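PDB 5LOX: peptidase from Pseudomonas aeruginosa, which probably hydrolyses peptide bonds as an N-terminal-nucleophile hydrolase of the proteasome family, and assembles into a helical complex. Local coordinates for residues 5-10 with 159-164; 49-54 with 105-110; 56-61 with 88-93; 116-121 with 198-203. The protein carries 3 engineered substitutions. All coordinates share one frame; numbering follows the deposited sequence.

Contact 1: 5-10 with 159-164; sequences AMHLAD and LTFDTP
Ala9 N donates to Phe161 O over 2.8 Å, and the angle of 168° at the hydrogen makes this bond nearly straight. The same amide nitrogen lies 3.5 Å above the plane of the Phe161 ring, over its centre, while His7 O stands at the ring edge, 3.3 Å from Phe161 CD1. With CG anti to the backbone N (chi1 -171°), the Phe161 ring lies against the main chain from His7 to Ala9. Its CE1 edge is turned to the face of the His7 imidazole in a T-shaped pair, the planes at 83° and the ring centroids 5.8 Å apart. On Leu8 both methyls meet carbonyl oxygens, CD2 that of Thr160 at 3.3 Å and CD1 that of Thr163 at 3.6 Å. Met6, a selenomethionine, brings CG to within 3.7 Å of Leu159 CD2. In the layered proteasome-type fold, these contacts join the end of sheet strand 2-8 to the loop between helices 152-158 and 165-182. That loop contains a type I beta turn from Thr160 to Thr163, tightened by Thr160 N donating to Thr163 OG1 at 3.0 Å. Pro164 follows as N-cap of helix 165-182, whose Ala168 touches both Leu8 and Leu159. Arg197 NE bonds to Ala9 O.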
loop_
_atom_site.group_PDB
_atom_site.type_symbol
_atom_site.label_atom_id
_atom_site.label_comp_id
_atom_site.label_asym_id
_atom_site.label_seq_id
_atom_site.Cartn_x
_atom_site.Cartn_y
_atom_site.Cartn_z
ATOM N N ALA A 5 51.503 72.888 -65.847
ATOM C CA ALA A 5 51.997 74.025 -66.616
ATOM C C ALA A 5 53.497 73.918 -66.745
ATOM O O ALA A 5 54.159 73.422 -65.833
ATOM C CB ALA A 5 51.641 75.310 -65.931
HETATM N N MSE A 6 54.005 74.323 -67.899
HETATM C CA MSE A 6 55.399 74.216 -68.186
HETATM C C MSE A 6 55.883 75.510 -68.696
HETATM O O MSE A 6 55.245 76.140 -69.516
HETATM C CB MSE A 6 55.602 73.189 -69.282
HETATM C CG MSE A 6 55.184 71.830 -68.756
HETATM SE SE MSE A 6 54.418 70.783 -70.209
HETATM C CE MSE A 6 53.763 69.249 -69.210
ATOM N N HIS A 7 57.073 75.893 -68.252
ATOM C CA HIS A 7 57.754 77.084 -68.753
ATOM C C HIS A 7 59.083 76.651 -69.360
ATOM O O HIS A 7 60.003 76.222 -68.642
ATOM C CB HIS A 7 57.974 78.092 -67.634
ATOM C CG HIS A 7 58.804 79.287 -68.019
ATOM N ND1 HIS A 7 58.908 79.750 -69.316
ATOM C CD2 HIS A 7 59.556 80.120 -67.261
ATOM C CE1 HIS A 7 59.691 80.811 -69.340
ATOM N NE2 HIS A 7 60.085 81.059 -68.107
ATOM N N LEU A 8 59.128 76.765 -70.695
ATOM C CA LEU A 8 60.199 76.237 -71.521
ATOM C C LEU A 8 60.855 77.333 -72.319
ATOM O O LEU A 8 60.346 78.459 -72.411
ATOM C CB LEU A 8 59.621 75.191 -72.474
ATOM C CG LEU A 8 58.756 74.121 -71.810
ATOM C CD1 LEU A 8 57.969 73.367 -72.842
ATOM C CD2 LEU A 8 59.626 73.152 -71.022
ATOM N N ALA A 9 61.979 76.977 -72.924
ATOM C CA ALA A 9 62.746 77.923 -73.697
ATOM C C ALA A 9 61.855 78.629 -74.704
ATOM O O ALA A 9 61.937 79.851 -74.825
ATOM C CB ALA A 9 63.906 77.235 -74.391
ATOM N N ASP A 10 60.994 77.884 -75.402
ATOM C CA ASP A 10 60.186 78.486 -76.479
ATOM C C ASP A 10 58.844 79.076 -76.046
ATOM O O ASP A 10 58.158 79.670 -76.849
ATOM C CB ASP A 10 59.951 77.472 -77.614
ATOM C CG ASP A 10 61.220 77.147 -78.405
ATOM O OD1 ASP A 10 62.082 78.034 -78.589
ATOM O OD2 ASP A 10 61.337 75.982 -78.859
ATOM N N LEU A 159 60.830 65.633 -69.689
ATOM C CA LEU A 159 60.711 67.063 -69.862
ATOM C C LEU A 159 61.937 67.798 -69.357
ATOM O O LEU A 159 62.452 67.489 -68.282
ATOM C CB LEU A 159 59.477 67.537 -69.120
ATOM C CG LEU A 159 58.982 68.852 -69.653
ATOM C CD1 LEU A 159 58.352 68.655 -71.009
ATOM C CD2 LEU A 159 57.949 69.399 -68.702
ATOM N N THR A 160 62.397 68.775 -70.120
ATOM C CA THR A 160 63.435 69.713 -69.674
ATOM C C THR A 160 63.158 71.095 -70.263
ATOM O O THR A 160 62.314 71.250 -71.111
ATOM C CB THR A 160 64.844 69.330 -70.152
ATOM O OG1 THR A 160 65.023 69.775 -71.495
ATOM C CG2 THR A 160 65.079 67.831 -70.058
ATOM N N PHE A 161 63.874 72.102 -69.791
ATOM C CA PHE A 161 63.639 73.475 -70.222
ATOM C C PHE A 161 63.671 73.592 -71.729
ATOM O O PHE A 161 62.937 74.386 -72.309
ATOM C CB PHE A 161 64.688 74.408 -69.607
ATOM C CG PHE A 161 64.396 75.855 -69.826
ATOM C CD1 PHE A 161 63.226 76.428 -69.333
ATOM C CD2 PHE A 161 65.271 76.653 -70.540
ATOM C CE1 PHE A 161 62.948 77.777 -69.548
ATOM C CE2 PHE A 161 64.987 77.994 -70.765
ATOM C CZ PHE A 161 63.827 78.555 -70.262
ATOM N N ASP A 162 64.552 72.813 -72.354
ATOM C CA ASP A 162 64.763 72.877 -73.806
ATOM C C ASP A 162 63.791 72.051 -74.630
ATOM O O ASP A 162 63.855 72.082 -75.848
ATOM C CB ASP A 162 66.199 72.470 -74.119
ATOM C CG ASP A 162 67.213 73.482 -73.607
ATOM O OD1 ASP A 162 67.011 74.700 -73.802
ATOM O OD2 ASP A 162 68.185 73.052 -72.947
ATOM N N THR A 163 62.924 71.272 -73.993
ATOM C CA THR A 163 61.950 70.490 -74.732
ATOM C C THR A 163 61.108 71.450 -75.556
ATOM O O THR A 163 60.646 72.456 -75.037
ATOM C CB THR A 163 61.034 69.672 -73.795
ATOM O OG1 THR A 163 61.807 68.730 -73.031
ATOM C CG2 THR A 163 59.994 68.898 -74.591
ATOM N N PRO A 164 60.923 71.175 -76.856
ATOM C CA PRO A 164 60.058 72.050 -77.659
ATOM C C PRO A 164 58.607 71.962 -77.228
ATOM O O PRO A 164 58.207 70.952 -76.663
ATOM C CB PRO A 164 60.226 71.514 -79.088
ATOM C CG PRO A 164 61.510 70.747 -79.072
ATOM C CD PRO A 164 61.646 70.198 -77.688
#

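Contact 2: 49-54 with 105-110; sequences AGNLAT and TDLSCS
Asn51 and Thr54 meet residues 106-109 where strand 42-50 of the proteasome-type sandwich turns into helix 52-66, beside the start of its antiparallel neighbour 109-117. Asp106 comes first: its O lies 3.5 Å from Asn51 ND2, and its OD1 accepts a hydrogen bond from Ser108 OG. Leu107 follows, with CD2 3.7 Å from Asn51 ND2 and its carbonyl oxygen taking a bond from Thr54 OG1 at 2.7 Å. Thr54 can reach it because OG1 is anti to its own carbonyl carbon (chi1 -56°), on the side facing Leu107. Ser108 O accepts from Asn51 N at 3.1 Å, close to straight at 168°; the Asn51 side chain meanwhile caps the helix, OD1 accepting from Thr54 N. Cys109 pairs with Gly50 as a non-hydrogen-bonded pair, CA to CA 4.1 Å, and its SG packs on Thr54 CG2 at 3.5 Å. Asn132 of the second subunit packs on both Asn51 and Leu107. Ser110 forms the hydrogen-bonded pair with Ala49, whose side chain touches Thr1, which by its place at the N terminus probably corresponds to the nucleophilic threonine of active proteasome beta subunits. Here Ser110 N donates to Ala49 O, and Ala49 N to Ser110 O, each over 2.9 Å.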
loop_
_atom_site.group_PDB
_atom_site.type_symbol
_atom_site.label_atom_id
_atom_site.label_comp_id
_atom_site.label_asym_id
_atom_site.label_seq_id
_atom_site.Cartn_x
_atom_site.Cartn_y
_atom_site.Cartn_z
ATOM N N ALA A 49 42.687 74.695 -58.856
ATOM C CA ALA A 49 42.481 73.392 -58.254
ATOM C C ALA A 49 42.011 73.593 -56.840
ATOM O O ALA A 49 42.292 74.612 -56.243
ATOM C CB ALA A 49 43.767 72.630 -58.277
ATOM N N GLY A 50 41.257 72.639 -56.303
ATOM C CA GLY A 50 40.759 72.750 -54.931
ATOM C C GLY A 50 39.303 73.107 -54.904
ATOM O O GLY A 50 38.564 72.764 -55.792
ATOM N N ASN A 51 38.894 73.819 -53.876
ATOM C CA ASN A 51 37.483 74.105 -53.675
ATOM C C ASN A 51 36.907 74.922 -54.823
ATOM O O ASN A 51 37.367 76.012 -55.115
ATOM C CB ASN A 51 37.260 74.827 -52.327
ATOM C CG ASN A 51 35.806 75.096 -52.046
ATOM O OD1 ASN A 51 35.109 75.696 -52.849
ATOM N ND2 ASN A 51 35.338 74.628 -50.941
ATOM N N LEU A 52 35.823 74.409 -55.385
ATOM C CA LEU A 52 35.156 75.068 -56.480
ATOM C C LEU A 52 34.656 76.448 -56.111
ATOM O O LEU A 52 34.922 77.420 -56.805
ATOM C CB LEU A 52 33.979 74.216 -56.949
ATOM C CG LEU A 52 33.225 74.749 -58.167
ATOM C CD1 LEU A 52 34.123 74.901 -59.378
ATOM C CD2 LEU A 52 32.061 73.828 -58.480
ATOM N N ALA A 53 33.876 76.536 -55.043
ATOM C CA ALA A 53 33.273 77.821 -54.652
ATOM C C ALA A 53 34.326 78.903 -54.525
ATOM O O ALA A 53 34.128 80.025 -54.937
ATOM C CB ALA A 53 32.513 77.680 -53.341
ATOM N N THR A 54 35.446 78.546 -53.922
ATOM C CA THR A 54 36.475 79.518 -53.652
ATOM C C THR A 54 37.117 79.921 -54.956
ATOM O O THR A 54 37.216 81.075 -55.244
ATOM C CB THR A 54 37.521 78.941 -52.685
ATOM O OG1 THR A 54 36.871 78.501 -51.488
ATOM C CG2 THR A 54 38.546 79.997 -52.346
ATOM N N THR A 105 34.360 72.517 -42.827
ATOM C CA THR A 105 34.513 72.311 -44.281
ATOM C C THR A 105 35.752 73.052 -44.868
ATOM O O THR A 105 36.095 74.157 -44.446
ATOM C CB THR A 105 33.209 72.684 -45.034
ATOM O OG1 THR A 105 33.333 72.315 -46.408
ATOM C CG2 THR A 105 32.894 74.177 -44.925
ATOM N N ASP A 106 36.434 72.415 -45.815
ATOM C CA ASP A 106 37.757 72.870 -46.269
ATOM C C ASP A 106 37.708 73.746 -47.531
ATOM O O ASP A 106 37.642 73.237 -48.657
ATOM C CB ASP A 106 38.661 71.644 -46.512
ATOM C CG ASP A 106 40.058 72.024 -47.002
ATOM O OD1 ASP A 106 40.559 73.123 -46.658
ATOM O OD2 ASP A 106 40.645 71.203 -47.730
ATOM N N LEU A 107 37.831 75.053 -47.338
ATOM C CA LEU A 107 37.643 76.024 -48.425
ATOM C C LEU A 107 38.874 76.384 -49.230
ATOM O O LEU A 107 38.855 77.338 -49.987
ATOM C CB LEU A 107 37.087 77.333 -47.845
ATOM C CG LEU A 107 35.778 77.255 -47.060
ATOM C CD1 LEU A 107 35.373 78.653 -46.632
ATOM C CD2 LEU A 107 34.685 76.572 -47.876
ATOM N N SER A 108 39.960 75.649 -49.067
ATOM C CA SER A 108 41.238 76.077 -49.656
ATOM C C SER A 108 41.325 75.710 -51.111
ATOM O O SER A 108 40.709 74.732 -51.552
ATOM C CB SER A 108 42.412 75.451 -48.910
ATOM O OG SER A 108 42.257 74.048 -48.861
ATOM N N CYS A 109 42.095 76.492 -51.848
ATOM C CA CYS A 109 42.435 76.107 -53.203
ATOM C C CYS A 109 43.779 76.656 -53.618
ATOM O O CYS A 109 44.294 77.598 -53.024
ATOM C CB CYS A 109 41.340 76.559 -54.195
ATOM S SG CYS A 109 41.061 78.324 -54.171
ATOM N N SER A 110 44.247 76.138 -54.746
ATOM C CA SER A 110 45.527 76.479 -55.315
ATOM C C SER A 110 45.395 76.883 -56.759
ATOM O O SER A 110 44.403 76.594 -57.418
ATOM C CB SER A 110 46.431 75.273 -55.173
ATOM O OG SER A 110 45.665 74.102 -55.314
#

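Contact 3: 56-61 with 88-93; sequences QSVINL and ETTREV
Val58 and Val93 meet at the crossing of helices 52-66 and 79-97, the helix pair that packs on one side of the five-stranded sheet in this proteasome-type sandwich. The segment axes approach to 9.2 Å, and their N-to-C directions differ by 123°, so the helices run across each other in broadly opposed senses. Apolar packing carries the contact. Val58 CG2 lies 3.8 Å from Val93 CG2, the two side chains crossing at a slant, and it also reaches the Thr90 backbone at CA, 3.7 Å away. Val93 spreads its two methyls over Ser57, Val58 and Leu61: CG1, anti to the backbone N (chi1 177°), meets Ser57 CB at 3.8 Å, whereas CG2 turns to Val58 and to Leu61 CD1, the latter at 4.0 Å. Thr89 contributes its methyl, CG2, which packs on Leu61 CB and CD1, the two side chains pointing in opposed directions as they pass. Beneath, Val58 and Thr90 both touch Phe111 of strand 109-117, joining the helix layer to the sheet.

No hydrogen bond links the two segments. The hydroxyls are engaged by other partners: Thr89 OG1 with Leu85 O and Thr90 OG1 with Val86 O, both within helix 79-97, and Ser57 OG with Tyr80 OH of the second subunit. Charge pairing joins the helices just beyond the contact, where Glu92 OE2 forms a salt bridge with Arg65 NH2; that same carboxylate oxygen lies 4.3 Å from Leu61 CD1.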
loop_
_atom_site.group_PDB
_atom_site.type_symbol
_atom_site.label_atom_id
_atom_site.label_comp_id
_atom_site.label_asym_id
_atom_site.label_seq_id
_atom_site.Cartn_x
_atom_site.Cartn_y
_atom_site.Cartn_z
ATOM N N GLN A 56 36.083 79.637 -58.012
ATOM C CA GLN A 56 35.163 80.390 -58.852
ATOM C C GLN A 56 35.047 81.832 -58.411
ATOM O O GLN A 56 35.062 82.735 -59.213
ATOM C CB GLN A 56 33.773 79.801 -58.814
ATOM C CG GLN A 56 33.513 78.856 -59.935
ATOM C CD GLN A 56 32.035 78.572 -60.065
ATOM O OE1 GLN A 56 31.262 78.717 -59.103
ATOM N NE2 GLN A 56 31.658 78.028 -61.199
ATOM N N SER A 57 34.875 82.054 -57.117
ATOM C CA SER A 57 34.777 83.423 -56.639
ATOM C C SER A 57 36.036 84.217 -57.021
ATOM O O SER A 57 35.944 85.369 -57.376
ATOM C CB SER A 57 34.501 83.446 -55.133
ATOM O OG SER A 57 33.126 83.186 -54.918
ATOM N N VAL A 58 37.205 83.604 -56.893
ATOM C CA VAL A 58 38.436 84.308 -57.168
ATOM C C VAL A 58 38.466 84.713 -58.613
ATOM O O VAL A 58 38.688 85.857 -58.932
ATOM C CB VAL A 58 39.650 83.441 -56.841
ATOM C CG1 VAL A 58 40.892 84.005 -57.495
ATOM C CG2 VAL A 58 39.846 83.359 -55.330
ATOM N N ILE A 59 38.183 83.767 -59.494
ATOM C CA ILE A 59 38.184 84.034 -60.937
ATOM C C ILE A 59 37.141 85.091 -61.321
ATOM O O ILE A 59 37.400 86.001 -62.073
ATOM C CB ILE A 59 37.858 82.766 -61.695
ATOM C CG1 ILE A 59 38.993 81.775 -61.510
ATOM C CG2 ILE A 59 37.623 83.074 -63.150
ATOM C CD1 ILE A 59 40.195 82.012 -62.389
ATOM N N ASN A 60 35.959 84.968 -60.746
ATOM C CA ASN A 60 34.920 85.915 -61.002
ATOM C C ASN A 60 35.304 87.330 -60.619
ATOM O O ASN A 60 35.001 88.264 -61.330
ATOM C CB ASN A 60 33.641 85.500 -60.281
ATOM C CG ASN A 60 32.507 85.167 -61.279
ATOM O OD1 ASN A 60 32.315 83.999 -61.579
ATOM N ND2 ASN A 60 31.772 86.178 -61.805
ATOM N N LEU A 61 35.938 87.499 -59.473
ATOM C CA LEU A 61 36.303 88.834 -59.048
ATOM C C LEU A 61 37.366 89.387 -59.986
ATOM O O LEU A 61 37.386 90.569 -60.273
ATOM C CB LEU A 61 36.783 88.850 -57.583
ATOM C CG LEU A 61 35.756 88.500 -56.496
ATOM C CD1 LEU A 61 36.412 88.684 -55.146
ATOM C CD2 LEU A 61 34.459 89.298 -56.571
ATOM N N GLU A 88 46.321 87.662 -53.318
ATOM C CA GLU A 88 45.641 88.740 -52.602
ATOM C C GLU A 88 44.130 88.539 -52.676
ATOM O O GLU A 88 43.422 88.629 -51.680
ATOM C CB GLU A 88 46.108 90.090 -53.206
ATOM C CG GLU A 88 45.228 91.316 -52.979
ATOM C CD GLU A 88 45.381 91.902 -51.593
ATOM O OE1 GLU A 88 45.895 91.182 -50.681
ATOM O OE2 GLU A 88 44.978 93.074 -51.413
ATOM N N THR A 89 43.640 88.257 -53.874
ATOM C CA THR A 89 42.192 88.069 -54.105
ATOM C C THR A 89 41.666 86.828 -53.383
ATOM O O THR A 89 40.630 86.859 -52.769
ATOM C CB THR A 89 41.883 87.900 -55.601
ATOM O OG1 THR A 89 42.604 88.874 -56.360
ATOM C CG2 THR A 89 40.409 88.041 -55.854
ATOM N N THR A 90 42.439 85.749 -53.431
ATOM C CA THR A 90 42.105 84.539 -52.699
ATOM C C THR A 90 41.893 84.864 -51.214
ATOM O O THR A 90 40.885 84.486 -50.654
ATOM C CB THR A 90 43.206 83.457 -52.855
ATOM O OG1 THR A 90 43.521 83.278 -54.240
ATOM C CG2 THR A 90 42.733 82.166 -52.302
ATOM N N ARG A 91 42.857 85.554 -50.582
ATOM C CA ARG A 91 42.757 85.915 -49.159
ATOM C C ARG A 91 41.435 86.586 -48.881
ATOM O O ARG A 91 40.782 86.335 -47.877
ATOM C CB ARG A 91 43.900 86.851 -48.744
ATOM C CG ARG A 91 45.222 86.171 -48.458
ATOM C CD ARG A 91 46.257 87.127 -47.859
ATOM N NE ARG A 91 46.873 88.020 -48.854
ATOM C CZ ARG A 91 47.885 87.690 -49.662
ATOM N NH1 ARG A 91 48.368 88.593 -50.504
ATOM N NH2 ARG A 91 48.419 86.456 -49.657
ATOM N N GLU A 92 41.088 87.502 -49.757
ATOM C CA GLU A 92 39.878 88.283 -49.605
ATOM C C GLU A 92 38.641 87.401 -49.612
ATOM O O GLU A 92 37.739 87.584 -48.812
ATOM C CB GLU A 92 39.804 89.310 -50.730
ATOM C CG GLU A 92 38.683 90.316 -50.572
ATOM C CD GLU A 92 38.381 91.037 -51.863
ATOM O OE1 GLU A 92 39.326 91.188 -52.682
ATOM O OE2 GLU A 92 37.224 91.476 -52.026
ATOM N N VAL A 93 38.620 86.423 -50.500
ATOM C CA VAL A 93 37.484 85.494 -50.600
ATOM C C VAL A 93 37.364 84.577 -49.368
ATOM O O VAL A 93 36.271 84.346 -48.865
ATOM C CB VAL A 93 37.592 84.611 -51.858
ATOM C CG1 VAL A 93 36.457 83.606 -51.903
ATOM C CG2 VAL A 93 37.585 85.457 -53.113
#

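Contact 4: 116-121 with 198-203; sequences QIAGGP and DSLILP
The Gln116 amide and the Asp198 carboxylate are the flat groups here, with planes 36° apart, and the carboxylate is met by the NE2 end of the amide alone. There Gln116 NE2 donates to Asp198 OD1 over 3.0 Å, approaching almost in line with the C-O bond. At its other end, OE1 accepts from the backbone N of Asp198 at 2.8 Å; the N-H points at a lone pair within the plane of the amide carbonyl. A single side-chain amide therefore grips both the main chain and the side chain of Asp198. NE2 also donates to Gly120 O at 3.0 Å, almost straight at 170° and with the acceptor practically in the amide plane. Both acceptors of NE2 lie near that plane, and together with the OE1 bonds they fix the rotation of the amide. OE1 has a further partner in Tyr195 OH, which also bonds to Leu200 N.

The geometry places the contact where strand 109-117 ends and enters a type II beta turn, Ile117 to Gly120, leading to strand 123-127. Opposite is the loop joining strands 190-196 and 206-208, so the bonds tie together the two sheets of the proteasome-type sandwich at one end. Gln116 spans the interval because CG is anti to the backbone N (chi1 -177°) and the chain beyond it is extended.

Leu200 adds apolar packing beside the polar cluster, lying roughly perpendicular to the Gln116 side chain. Its CD2 comes within 4.0 Å of Gln116 CG, while its CD1 lies 4.1 Å from Ala118 CB. Ala118 also touches Glu41, and the backbone of Leu200 is hydrogen-bonded to Gly40, in the hairpin between strands 33-38 and 42-50.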
loop_
_atom_site.group_PDB
_atom_site.type_symbol
_atom_site.label_atom_id
_atom_site.label_comp_id
_atom_site.label_asym_id
_atom_site.label_seq_id
_atom_site.Cartn_x
_atom_site.Cartn_y
_atom_site.Cartn_z
ATOM N N GLN A 116 53.040 86.183 -70.128
ATOM C CA GLN A 116 54.067 87.140 -70.495
ATOM C C GLN A 116 53.488 88.521 -70.639
ATOM O O GLN A 116 52.454 88.719 -71.266
ATOM C CB GLN A 116 54.716 86.748 -71.814
ATOM C CG GLN A 116 55.836 87.689 -72.202
ATOM C CD GLN A 116 56.696 87.166 -73.326
ATOM O OE1 GLN A 116 56.227 86.445 -74.213
ATOM N NE2 GLN A 116 57.972 87.519 -73.296
ATOM N N ILE A 117 54.199 89.486 -70.085
ATOM C CA ILE A 117 53.855 90.896 -70.235
ATOM C C ILE A 117 54.948 91.564 -71.056
ATOM O O ILE A 117 56.121 91.272 -70.872
ATOM C CB ILE A 117 53.720 91.546 -68.847
ATOM C CG1 ILE A 117 52.434 91.036 -68.186
ATOM C CG2 ILE A 117 53.719 93.047 -68.947
ATOM C CD1 ILE A 117 52.302 91.416 -66.734
ATOM N N ALA A 118 54.542 92.436 -71.975
ATOM C CA ALA A 118 55.458 93.130 -72.880
ATOM C C ALA A 118 56.642 93.680 -72.130
ATOM O O ALA A 118 56.471 94.351 -71.113
ATOM C CB ALA A 118 54.748 94.272 -73.562
ATOM N N GLY A 119 57.837 93.361 -72.612
ATOM C CA GLY A 119 59.054 93.934 -72.063
ATOM C C GLY A 119 59.725 93.093 -71.015
ATOM O O GLY A 119 60.733 93.479 -70.462
ATOM N N GLY A 120 59.216 91.904 -70.771
ATOM C CA GLY A 120 59.942 90.953 -69.931
ATOM C C GLY A 120 59.675 89.545 -70.391
ATOM O O GLY A 120 58.645 89.280 -71.014
ATOM N N PRO A 121 60.558 88.616 -70.033
ATOM C CA PRO A 121 60.334 87.229 -70.429
ATOM C C PRO A 121 59.018 86.614 -69.910
ATOM O O PRO A 121 58.410 87.149 -68.984
ATOM C CB PRO A 121 61.517 86.497 -69.805
ATOM C CG PRO A 121 61.827 87.282 -68.573
ATOM C CD PRO A 121 61.442 88.712 -68.861
ATOM N N ASP A 198 57.317 85.588 -76.670
ATOM C CA ASP A 198 57.399 86.899 -77.361
ATOM C C ASP A 198 56.310 87.129 -78.398
ATOM O O ASP A 198 56.302 88.168 -79.023
ATOM C CB ASP A 198 58.789 87.174 -77.993
ATOM C CG ASP A 198 59.917 87.238 -76.966
ATOM O OD1 ASP A 198 59.654 87.179 -75.742
ATOM O OD2 ASP A 198 61.096 87.312 -77.374
ATOM N N SER A 199 55.395 86.188 -78.585
ATOM C CA SER A 199 54.314 86.384 -79.546
ATOM C C SER A 199 53.346 87.472 -79.081
ATOM O O SER A 199 52.774 88.175 -79.894
ATOM C CB SER A 199 53.560 85.060 -79.796
ATOM O OG SER A 199 52.822 84.626 -78.657
ATOM N N LEU A 200 53.130 87.567 -77.769
ATOM C CA LEU A 200 52.162 88.507 -77.169
ATOM C C LEU A 200 50.761 88.489 -77.797
ATOM O O LEU A 200 50.126 89.527 -77.909
ATOM C CB LEU A 200 52.729 89.924 -77.191
ATOM C CG LEU A 200 54.035 90.123 -76.424
ATOM C CD1 LEU A 200 54.568 91.536 -76.633
ATOM C CD2 LEU A 200 53.847 89.844 -74.937
ATOM N N ILE A 201 50.293 87.299 -78.191
ATOM C CA ILE A 201 48.933 87.098 -78.700
ATOM C C ILE A 201 48.188 86.215 -77.726
ATOM O O ILE A 201 48.805 85.525 -76.914
ATOM C CB ILE A 201 48.918 86.452 -80.108
ATOM C CG1 ILE A 201 49.417 84.997 -80.066
ATOM C CG2 ILE A 201 49.741 87.287 -81.087
ATOM C CD1 ILE A 201 49.441 84.288 -81.411
ATOM N N LEU A 202 46.864 86.222 -77.799
ATOM C CA LEU A 202 46.040 85.365 -76.941
ATOM C C LEU A 202 45.627 84.144 -77.724
ATOM O O LEU A 202 44.676 84.205 -78.471
ATOM C CB LEU A 202 44.787 86.104 -76.480
ATOM C CG LEU A 202 44.930 87.145 -75.360
ATOM C CD1 LEU A 202 45.567 88.434 -75.853
ATOM C CD2 LEU A 202 43.556 87.427 -74.757
ATOM N N PRO A 203 46.331 83.029 -77.561
ATOM C CA PRO A 203 45.935 81.833 -78.296
ATOM C C PRO A 203 44.537 81.394 -77.934
ATOM O O PRO A 203 44.109 81.617 -76.815
ATOM C CB PRO A 203 46.924 80.758 -77.822
ATOM C CG PRO A 203 47.978 81.487 -77.065
ATOM C CD PRO A 203 47.321 82.715 -76.526
#

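In the fold
Contacts 2 and 3 form one continuous region: their centres are about 11 Å apart, both use helix 52-66, and Thr54 CG2 touches Val93 CG1 at 4.2 Å. Both also face the second subunit. Contact 1 belongs to the other sheet and its helices, on the opposite side of the chain's centre, with its centre about 29 Å from that of contact 2 and about 30 Å from that of contact 3. Contact 4 links the two sheets, its centre about 16 Å from that of contact 1; it shares strand 109-117 with contact 2, whose centre is about 30 Å away. The N-terminal Thr1, consistent with the active-site position of proteasome beta subunits, touches Ala49 of contact 2.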